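Local structure of K Homology domain-containing protein (Aeropyrum pernix, 1TUA) at residues A79-E84 and A139-Y144. The protein is of unknown function but, with its two KH domains, probably binds RNA. Numbering follows the deposited sequence.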
ATOM      1  N   ALA A  79      -1.894  -3.095  -6.887  1.00  8.58           N
ATOM      2  CA  ALA A  79      -2.921  -2.598  -5.968  1.00  8.90           C
ATOM      3  C   ALA A  79      -4.052  -3.608  -5.736  1.00  9.20           C
ATOM      4  O   ALA A  79      -4.618  -3.661  -4.647  1.00  9.16           O
ATOM      5  CB  ALA A  79      -3.499  -1.282  -6.493  1.00  8.85           C
ATOM      6  N   PHE A  80      -4.385  -4.401  -6.754  1.00  9.95           N
ATOM      7  CA  PHE A  80      -5.455  -5.395  -6.630  1.00 10.77           C
ATOM      8  C   PHE A  80      -5.205  -6.401  -5.510  1.00 10.95           C
ATOM      9  O   PHE A  80      -6.124  -7.085  -5.056  1.00 11.19           O
ATOM     10  CB  PHE A  80      -5.658  -6.152  -7.948  1.00 10.87           C
ATOM     11  CG  PHE A  80      -6.235  -5.312  -9.053  1.00 15.89           C
ATOM     12  CD1 PHE A  80      -7.147  -4.298  -8.780  1.00 17.67           C
ATOM     13  CD2 PHE A  80      -5.897  -5.567 -10.383  1.00 19.33           C
ATOM     14  CE1 PHE A  80      -7.724  -3.546  -9.814  1.00 19.53           C
ATOM     15  CE2 PHE A  80      -6.468  -4.822 -11.424  1.00 21.30           C
ATOM     16  CZ  PHE A  80      -7.385  -3.809 -11.135  1.00 19.90           C
ATOM     17  N   ARG A  81      -3.956  -6.489  -5.065  1.00 10.23           N
ATOM     18  CA  ARG A  81      -3.607  -7.400  -3.981  1.00 10.46           C
ATOM     19  C   ARG A  81      -4.413  -7.055  -2.733  1.00  9.54           C
ATOM     20  O   ARG A  81      -4.678  -7.915  -1.896  1.00 10.38           O
ATOM     21  CB  ARG A  81      -2.108  -7.304  -3.678  1.00 10.61           C
ATOM     22  CG  ARG A  81      -1.657  -8.102  -2.455  1.00 10.28           C
ATOM     23  CD  ARG A  81      -0.143  -8.105  -2.336  1.00 11.07           C
ATOM     24  NE  ARG A  81       0.302  -8.735  -1.097  1.00 11.19           N
ATOM     25  CZ  ARG A  81       1.566  -9.063  -0.840  1.00 11.05           C
ATOM     26  NH1 ARG A  81       2.509  -8.820  -1.740  1.00 10.52           N
ATOM     27  NH2 ARG A  81       1.884  -9.629   0.319  1.00 10.96           N
ATOM     28  N   LEU A  82      -4.806  -5.791  -2.618  1.00  9.48           N
ATOM     29  CA  LEU A  82      -5.576  -5.326  -1.472  1.00  9.24           C
ATOM     30  C   LEU A  82      -6.982  -5.912  -1.410  1.00 10.40           C
ATOM     31  O   LEU A  82      -7.677  -5.758  -0.404  1.00 11.77           O
ATOM     32  CB  LEU A  82      -5.625  -3.791  -1.465  1.00  8.82           C
ATOM     33  CG  LEU A  82      -4.286  -3.154  -1.052  1.00  8.24           C
ATOM     34  CD1 LEU A  82      -4.247  -1.686  -1.438  1.00  9.09           C
ATOM     35  CD2 LEU A  82      -4.085  -3.324   0.444  1.00  9.17           C
ATOM     36  N   LEU A  83      -7.395  -6.584  -2.482  1.00 11.33           N
ATOM     37  CA  LEU A  83      -8.709  -7.215  -2.521  1.00 13.16           C
ATOM     38  C   LEU A  83      -8.622  -8.568  -1.830  1.00 16.02           C
ATOM     39  O   LEU A  83      -9.637  -9.179  -1.506  1.00 17.60           O
ATOM     40  CB  LEU A  83      -9.176  -7.421  -3.969  1.00 11.78           C
ATOM     41  CG  LEU A  83      -9.549  -6.170  -4.769  1.00 12.56           C
ATOM     42  CD1 LEU A  83     -10.113  -6.594  -6.114  1.00 12.15           C
ATOM     43  CD2 LEU A  83     -10.583  -5.342  -4.003  1.00 11.46           C
ATOM     44  N   GLU A  84      -7.401  -9.033  -1.611  1.00 17.27           N
ATOM     45  CA  GLU A  84      -7.182 -10.316  -0.970  1.00 19.94           C
ATOM     46  C   GLU A  84      -7.372 -10.280   0.534  1.00 20.37           C
ATOM     47  O   GLU A  84      -7.231  -9.243   1.188  1.00 19.82           O
ATOM     48  CB  GLU A  84      -5.782 -10.834  -1.290  1.00 21.85           C
ATOM     49  CG  GLU A  84      -5.620 -11.273  -2.721  1.00 26.88           C
ATOM     50  CD  GLU A  84      -4.170 -11.460  -3.093  1.00 31.42           C
ATOM     51  OE1 GLU A  84      -3.398 -11.970  -2.247  1.00 33.77           O
ATOM     52  OE2 GLU A  84      -3.806 -11.102  -4.234  1.00 35.37           O
ATOM     53  N   ALA A 139       4.309   3.555   0.111  1.00  9.14           N
ATOM     54  CA  ALA A 139       3.140   2.709   0.341  1.00  9.11           C
ATOM     55  C   ALA A 139       3.543   1.238   0.404  1.00  9.59           C
ATOM     56  O   ALA A 139       4.379   0.777  -0.378  1.00  9.78           O
ATOM     57  CB  ALA A 139       2.116   2.933  -0.768  1.00 10.58           C
ATOM     58  N   ILE A 140       2.918   0.505   1.322  1.00  8.92           N
ATOM     59  CA  ILE A 140       3.221  -0.904   1.539  1.00  8.26           C
ATOM     60  C   ILE A 140       1.956  -1.751   1.567  1.00  7.99           C
ATOM     61  O   ILE A 140       0.987  -1.396   2.230  1.00  9.62           O
ATOM     62  CB  ILE A 140       3.926  -1.086   2.904  1.00  9.43           C
ATOM     63  CG1 ILE A 140       5.166  -0.191   2.976  1.00 10.58           C
ATOM     64  CG2 ILE A 140       4.268  -2.555   3.133  1.00  8.60           C
ATOM     65  CD1 ILE A 140       5.661   0.056   4.401  1.00 12.50           C
ATOM     66  N   ILE A 141       1.980  -2.876   0.863  1.00  8.66           N
ATOM     67  CA  ILE A 141       0.850  -3.799   0.841  1.00  8.17           C
ATOM     68  C   ILE A 141       1.313  -5.166   1.329  1.00  8.64           C
ATOM     69  O   ILE A 141       2.275  -5.723   0.796  1.00  9.30           O
ATOM     70  CB  ILE A 141       0.269  -3.979  -0.585  1.00  9.02           C
ATOM     71  CG1 ILE A 141      -0.286  -2.644  -1.111  1.00  8.10           C
ATOM     72  CG2 ILE A 141      -0.826  -5.045  -0.555  1.00  9.39           C
ATOM     73  CD1 ILE A 141      -0.606  -2.647  -2.594  1.00  8.22           C
ATOM     74  N   GLY A 142       0.628  -5.698   2.339  1.00  9.27           N
ATOM     75  CA  GLY A 142       0.965  -7.012   2.878  1.00 11.23           C
ATOM     76  C   GLY A 142       0.049  -7.325   4.048  1.00 12.17           C
ATOM     77  O   GLY A 142      -0.833  -6.521   4.350  1.00 11.82           O
ATOM     78  N   ASP A 143       0.211  -8.475   4.707  1.00 13.24           N
ATOM     79  CA  ASP A 143      -0.653  -8.731   5.857  1.00 15.50           C
ATOM     80  C   ASP A 143      -0.163  -7.841   6.993  1.00 15.53           C
ATOM     81  O   ASP A 143       0.950  -7.313   6.940  1.00 15.11           O
ATOM     82  CB  ASP A 143      -0.695 -10.226   6.265  1.00 17.40           C
ATOM     83  CG  ASP A 143       0.651 -10.785   6.670  1.00 21.25           C
ATOM     84  OD1 ASP A 143       1.319 -10.197   7.543  1.00 23.08           O
ATOM     85  OD2 ASP A 143       1.037 -11.838   6.120  1.00 25.96           O
ATOM     86  N   TYR A 144      -0.997  -7.660   8.008  1.00 16.00           N
ATOM     87  CA  TYR A 144      -0.672  -6.781   9.122  1.00 17.12           C
ATOM     88  C   TYR A 144       0.754  -6.790   9.667  1.00 16.70           C
ATOM     89  O   TYR A 144       1.426  -5.762   9.659  1.00 17.07           O
ATOM     90  CB  TYR A 144      -1.631  -7.019  10.290  1.00 20.63           C
ATOM     91  CG  TYR A 144      -1.406  -6.031  11.406  1.00 24.68           C
ATOM     92  CD1 TYR A 144      -1.735  -4.687  11.245  1.00 26.32           C
ATOM     93  CD2 TYR A 144      -0.795  -6.423  12.595  1.00 26.47           C
ATOM     94  CE1 TYR A 144      -1.457  -3.754  12.238  1.00 28.58           C
ATOM     95  CE2 TYR A 144      -0.511  -5.497  13.596  1.00 28.61           C
ATOM     96  CZ  TYR A 144      -0.843  -4.166  13.410  1.00 28.63           C
ATOM     97  OH  TYR A 144      -0.552  -3.246  14.391  1.00 31.68           O
TER
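Buried, largely apolar packing of I141, on the central strand 137-141 of the second KH domain's antiparallel sheet, against L82 and the aliphatic chain of R81 brings together two layers of a four-layer alpha-beta sandwich: the 3-10 turn 80-83, packed on helix 57-72, meets the sheet of the second domain. The turn follows helix 76-79 and leads into edge strand 87-93 of that sheet. In I141, CG1 lies beside the backbone N (chi1 -63°), and its extended second torsion carries CD1 to 3.9 Å from the CD1 of L82 and 4.1 Å from the CA of A79, while CG2 fits between the side chains of R81 and L82, 3.8 Å from the CD2 of L82. L82 also touches A69 of helix 57-72 and L89 of strand 87-93. R81, its CG anti to the backbone N (chi1 174°) and its chain extended, runs past I141 in the opposite direction, its CD 3.6 Å from the CG2 of I141. Hydrogen bonds from NE to Q87 and from NH2 to the carbonyl of D128 hold the guanidinium, which also makes a cation-pi contact with Y130. The I141 carbonyl O lies over the centre of one guanidinium face, 3.8 Å from the R81 CZ.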